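Local coordinates for surface protein SPB1 (Streptococcus agalactiae, PDB 4UZG), which forms the backbone of the group B streptococcus type 2b pilus, its subunits probably being joined covalently by a sortase into a long surface fibre, at residues 207-212 and 229-234; 95-100 and 119-124. One frame throughout, in Å; residues are numbered along the deposited sequence.

The two contacts lie on opposite sides of the chain's centre, their own centres about 43 Å apart and their nearest atoms about 20 Å apart. Contact 2 comes first along the chain: both its strands, 90-96 and 121-131, belong to the large mixed ten-strand sheet. Contact 1 follows in the prealbumin-like domain, where strand 225-231 of a three-strand sheet meets the small hairpin 198-200/208-210. The contacts share no strand or sheet. Contact 2 packs the inside of one beta domain, whereas contact 1 lies where residues from near the N-terminus, such as Val13, reach the second domain, an elongated layout consistent with a rod-like pilus subunit.

Contact 1: residues 207-212 and 229-234; sequences VEWGTE and TGLKEG. With CA (calcium ion), chain E; EDO (1,2-ethanediol), chain C.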
# COMPACT_ATOMS: atom_id res chain seq x y z
N VAL A 207 -6.12 -3.33 -9.78
CA VAL A 207 -6.58 -2.19 -10.56
C VAL A 207 -5.75 -2.07 -11.82
O VAL A 207 -4.51 -2.09 -11.74
CB VAL A 207 -6.42 -0.90 -9.72
CG1 VAL A 207 -6.47 0.37 -10.56
CG2 VAL A 207 -7.44 -0.85 -8.58
N GLU A 208 -6.40 -1.91 -12.97
CA GLU A 208 -5.71 -1.66 -14.22
C GLU A 208 -6.37 -0.49 -14.94
O GLU A 208 -7.56 -0.20 -14.74
CB GLU A 208 -5.74 -2.90 -15.11
CG GLU A 208 -4.76 -3.99 -14.65
CD GLU A 208 -3.29 -3.57 -14.88
OE1 GLU A 208 -2.91 -3.25 -16.05
OE2 GLU A 208 -2.54 -3.43 -13.91
N TRP A 209 -5.58 0.19 -15.76
CA TRP A 209 -6.01 1.38 -16.49
C TRP A 209 -5.79 1.13 -17.97
O TRP A 209 -4.70 0.75 -18.37
CB TRP A 209 -5.23 2.60 -16.01
CG TRP A 209 -5.47 2.91 -14.58
CD1 TRP A 209 -4.62 2.66 -13.54
CD2 TRP A 209 -6.65 3.47 -14.01
NE1 TRP A 209 -5.20 3.01 -12.36
CE2 TRP A 209 -6.44 3.53 -12.61
CE3 TRP A 209 -7.86 3.94 -14.54
CZ2 TRP A 209 -7.41 4.03 -11.74
CZ3 TRP A 209 -8.80 4.44 -13.68
CH2 TRP A 209 -8.58 4.48 -12.29
N GLY A 210 -6.82 1.36 -18.78
CA GLY A 210 -6.70 1.08 -20.20
C GLY A 210 -7.85 1.62 -21.01
O GLY A 210 -8.34 2.72 -20.75
N THR A 211 -8.24 0.88 -22.03
CA THR A 211 -9.25 1.38 -22.96
C THR A 211 -10.63 1.43 -22.32
O THR A 211 -10.95 0.73 -21.36
CB THR A 211 -9.35 0.51 -24.21
OG1 THR A 211 -9.90 -0.75 -23.81
CG2 THR A 211 -8.01 0.34 -24.92
N GLU A 212 -11.48 2.29 -22.88
CA GLU A 212 -12.86 2.36 -22.43
C GLU A 212 -13.58 1.03 -22.68
O GLU A 212 -14.38 0.59 -21.87
CB GLU A 212 -13.57 3.53 -23.10
CG GLU A 212 -14.96 3.76 -22.53
CD GLU A 212 -15.63 5.00 -23.05
OE1 GLU A 212 -15.04 5.73 -23.88
OE2 GLU A 212 -16.76 5.26 -22.61
N THR A 229 -13.44 0.49 -4.18
CA THR A 229 -12.49 0.46 -3.06
C THR A 229 -11.13 0.02 -3.56
O THR A 229 -11.00 -1.01 -4.20
CB THR A 229 -12.98 -0.52 -1.99
OG1 THR A 229 -14.32 -0.18 -1.63
CG2 THR A 229 -12.07 -0.52 -0.77
N GLY A 230 -10.10 0.79 -3.21
CA GLY A 230 -8.74 0.38 -3.49
C GLY A 230 -7.97 1.23 -4.48
O GLY A 230 -7.20 0.68 -5.28
N LEU A 231 -8.14 2.54 -4.43
CA LEU A 231 -7.55 3.47 -5.39
C LEU A 231 -6.52 4.38 -4.72
O LEU A 231 -6.71 4.90 -3.62
CB LEU A 231 -8.64 4.37 -5.99
CG LEU A 231 -9.68 3.65 -6.85
CD1 LEU A 231 -10.84 4.57 -7.11
CD2 LEU A 231 -9.06 3.18 -8.14
N LYS A 232 -5.47 4.66 -5.46
CA LYS A 232 -4.46 5.63 -5.12
C LYS A 232 -5.07 7.03 -5.08
O LYS A 232 -6.02 7.34 -5.81
CB LYS A 232 -3.35 5.54 -6.20
CG LYS A 232 -2.08 6.30 -5.88
CD LYS A 232 -1.03 6.06 -6.96
CE LYS A 232 0.31 6.73 -6.69
NZ LYS A 232 1.05 6.04 -5.58
N GLU A 233 -4.50 7.92 -4.28
CA GLU A 233 -4.89 9.32 -4.33
C GLU A 233 -4.75 9.86 -5.75
O GLU A 233 -3.90 9.41 -6.52
CB GLU A 233 -4.03 10.14 -3.38
CG GLU A 233 -2.62 10.28 -3.86
CD GLU A 233 -1.68 10.68 -2.75
OE1 GLU A 233 -1.14 9.78 -2.08
OE2 GLU A 233 -1.49 11.90 -2.55
N GLY A 234 -5.56 10.86 -6.06
CA GLY A 234 -5.51 11.50 -7.36
C GLY A 234 -6.85 12.07 -7.75
O GLY A 234 -7.77 12.16 -6.95
CA CA E . -2.22 -2.53 -11.69
C1 EDO C . -15.48 -2.53 -4.82
O1 EDO C . -14.25 -2.02 -5.33
C2 EDO C . -15.31 -3.99 -4.42
O2 EDO C . -14.41 -4.06 -3.31
O HOH W 1 -0.45 -4.14 -11.96
O HOH W 2 -2.05 -0.55 -12.97
O HOH W 3 -0.03 -1.47 -11.03
O HOH W 4 -2.46 -1.71 -9.49
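With CG1 anti to the backbone N (chi1 163°), Val207 CG2 falls beside that N, and Leu231 CG also lies beside its own backbone N (chi1 -66°); their methyls thus come together where the small hairpin 198-200/208-210 meets strand 225-231 of the prealbumin-like domain. Val207 CG2 rests 3.6 Å from the carbonyl O of Gly230 and 4.4 Å from Leu231 CD2. Leu231 CD2 stands 4.1 Å from Trp209 CZ2, oblique to the indole, and these two side chains cross at about a right angle. The side chains join through apolar packing, with one methyl against a backbone carbonyl. Gly230 and Leu231 both face Gly169 in a G1 beta bulge, and Gly230 takes backbone angles that suit glycine. Val13, from near the N-terminus, bonds through its backbone to both Val207 and Gly230, tying the two sides together. Next to Gly230, Thr229 N donates a nearly straight bond (174°) to O1 of a 1,2-ethanediol, probably from the crystallisation liquor. Val207 also serves a calcium ion through its backbone: Val207 O binds at 2.3 Å and Glu208 OE2 at 2.4 Å, with Asn206 OD1 and four waters completing seven ligands.

Contact 2: residues 95-100 and 119-124; sequences IPWAAT and GINTIT
Apolar contacts between Ile95, Trp97 and Ile123 carry most of this packing between strand 90-96, with the loop after it, and strand 121-131. The two strands are not neighbours in the ten-strand sheet, where 50-62, 68-73 and 81-87 stand between them; their side chains meet across the interior of the folded sheet and fill the inside of the beta domain. Ile95 and Ile123 reach toward each other tip to tip, Ile95 CD1 lying 3.7 Å from Ile123 CG2. The other branch of Ile123 goes to the indole: with CG1 beside the backbone N (chi1 -64°) and the chain extended beyond it (chi2 167°), Ile123 CD1 ends 4.2 Å from Trp97 CZ3, in an oblique approach. Ile95 CG2 lies in the plane of the same indole, at its edge. Among the aromatic contacts, Tyr38 of strand 37-43 meets Trp97 edge-to-face, and Tyr117 meets it with the ring planes at about 55°. The polar groups look to other partners. Asn121 ND2 passes 4.2 Å from Trp97 CZ2 but bonds to Lys118 O; Trp97 NE1 bonds weakly to Asn28 OD1. All four touching residues are buried, consistent with cohesion from dispersion and burial of apolar surface.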
# COMPACT_ATOMS: atom_id res chain seq x y z
N ILE A 95 22.13 -11.32 9.90
CA ILE A 95 23.37 -10.82 9.34
C ILE A 95 24.51 -11.17 10.32
O ILE A 95 24.59 -10.62 11.41
CB ILE A 95 23.33 -9.29 9.14
CG1 ILE A 95 22.16 -8.91 8.22
CG2 ILE A 95 24.67 -8.81 8.58
CD1 ILE A 95 21.96 -7.41 8.06
N PRO A 96 25.39 -12.11 9.95
CA PRO A 96 26.53 -12.39 10.83
C PRO A 96 27.44 -11.16 10.90
O PRO A 96 27.66 -10.47 9.91
CB PRO A 96 27.21 -13.59 10.16
CG PRO A 96 26.84 -13.51 8.74
CD PRO A 96 25.43 -12.94 8.73
N TRP A 97 27.97 -10.92 12.09
CA TRP A 97 28.67 -9.67 12.38
C TRP A 97 30.13 -9.91 12.77
O TRP A 97 30.94 -8.97 12.77
CB TRP A 97 27.94 -8.94 13.53
CG TRP A 97 28.05 -7.45 13.46
CD1 TRP A 97 28.69 -6.63 14.33
CD2 TRP A 97 27.46 -6.60 12.46
NE1 TRP A 97 28.55 -5.33 13.94
CE2 TRP A 97 27.80 -5.28 12.80
CE3 TRP A 97 26.67 -6.83 11.34
CZ2 TRP A 97 27.38 -4.18 12.05
CZ3 TRP A 97 26.26 -5.74 10.58
CH2 TRP A 97 26.61 -4.44 10.94
N ALA A 98 30.47 -11.15 13.09
CA ALA A 98 31.82 -11.50 13.50
C ALA A 98 32.02 -12.97 13.20
O ALA A 98 31.06 -13.73 13.08
CB ALA A 98 32.04 -11.22 15.01
N ALA A 99 33.29 -13.39 13.10
CA ALA A 99 33.61 -14.76 12.75
C ALA A 99 33.26 -15.75 13.86
O ALA A 99 33.04 -16.92 13.57
CB ALA A 99 35.09 -14.90 12.39
N THR A 100 33.26 -15.29 15.11
CA THR A 100 32.92 -16.13 16.27
C THR A 100 32.08 -15.33 17.26
O THR A 100 32.02 -14.10 17.17
CB THR A 100 34.16 -16.65 17.01
OG1 THR A 100 34.88 -15.54 17.58
CG2 THR A 100 35.07 -17.42 16.08
N GLY A 119 33.23 0.59 13.17
CA GLY A 119 32.57 1.83 13.45
C GLY A 119 31.07 1.67 13.59
O GLY A 119 30.57 0.63 14.03
N ILE A 120 30.39 2.74 13.24
CA ILE A 120 28.94 2.82 13.37
C ILE A 120 28.34 2.61 11.99
O ILE A 120 28.66 3.33 11.07
CB ILE A 120 28.57 4.21 13.93
CG1 ILE A 120 29.36 4.51 15.20
CG2 ILE A 120 27.09 4.27 14.17
CD1 ILE A 120 29.40 5.96 15.55
N ASN A 121 27.49 1.61 11.88
CA ASN A 121 26.91 1.24 10.60
C ASN A 121 25.40 1.35 10.58
O ASN A 121 24.73 1.17 11.59
CB ASN A 121 27.34 -0.18 10.25
CG ASN A 121 28.81 -0.27 9.96
OD1 ASN A 121 29.25 0.15 8.89
ND2 ASN A 121 29.58 -0.78 10.90
N THR A 122 24.88 1.60 9.38
CA THR A 122 23.46 1.53 9.11
C THR A 122 23.16 0.26 8.32
O THR A 122 23.75 0.03 7.26
CB THR A 122 22.99 2.74 8.31
OG1 THR A 122 23.20 3.92 9.11
CG2 THR A 122 21.52 2.63 7.96
N ILE A 123 22.24 -0.54 8.82
CA ILE A 123 21.70 -1.68 8.10
C ILE A 123 20.44 -1.23 7.40
O ILE A 123 19.56 -0.65 8.02
CB ILE A 123 21.38 -2.84 9.07
CG1 ILE A 123 22.65 -3.36 9.75
CG2 ILE A 123 20.67 -3.97 8.32
CD1 ILE A 123 22.37 -4.30 10.94
N THR A 124 20.36 -1.48 6.09
CA THR A 124 19.16 -1.18 5.32
C THR A 124 18.70 -2.46 4.63
O THR A 124 19.49 -3.15 4.00
CB THR A 124 19.40 -0.06 4.27
OG1 THR A 124 20.02 1.05 4.90
CG2 THR A 124 18.11 0.39 3.64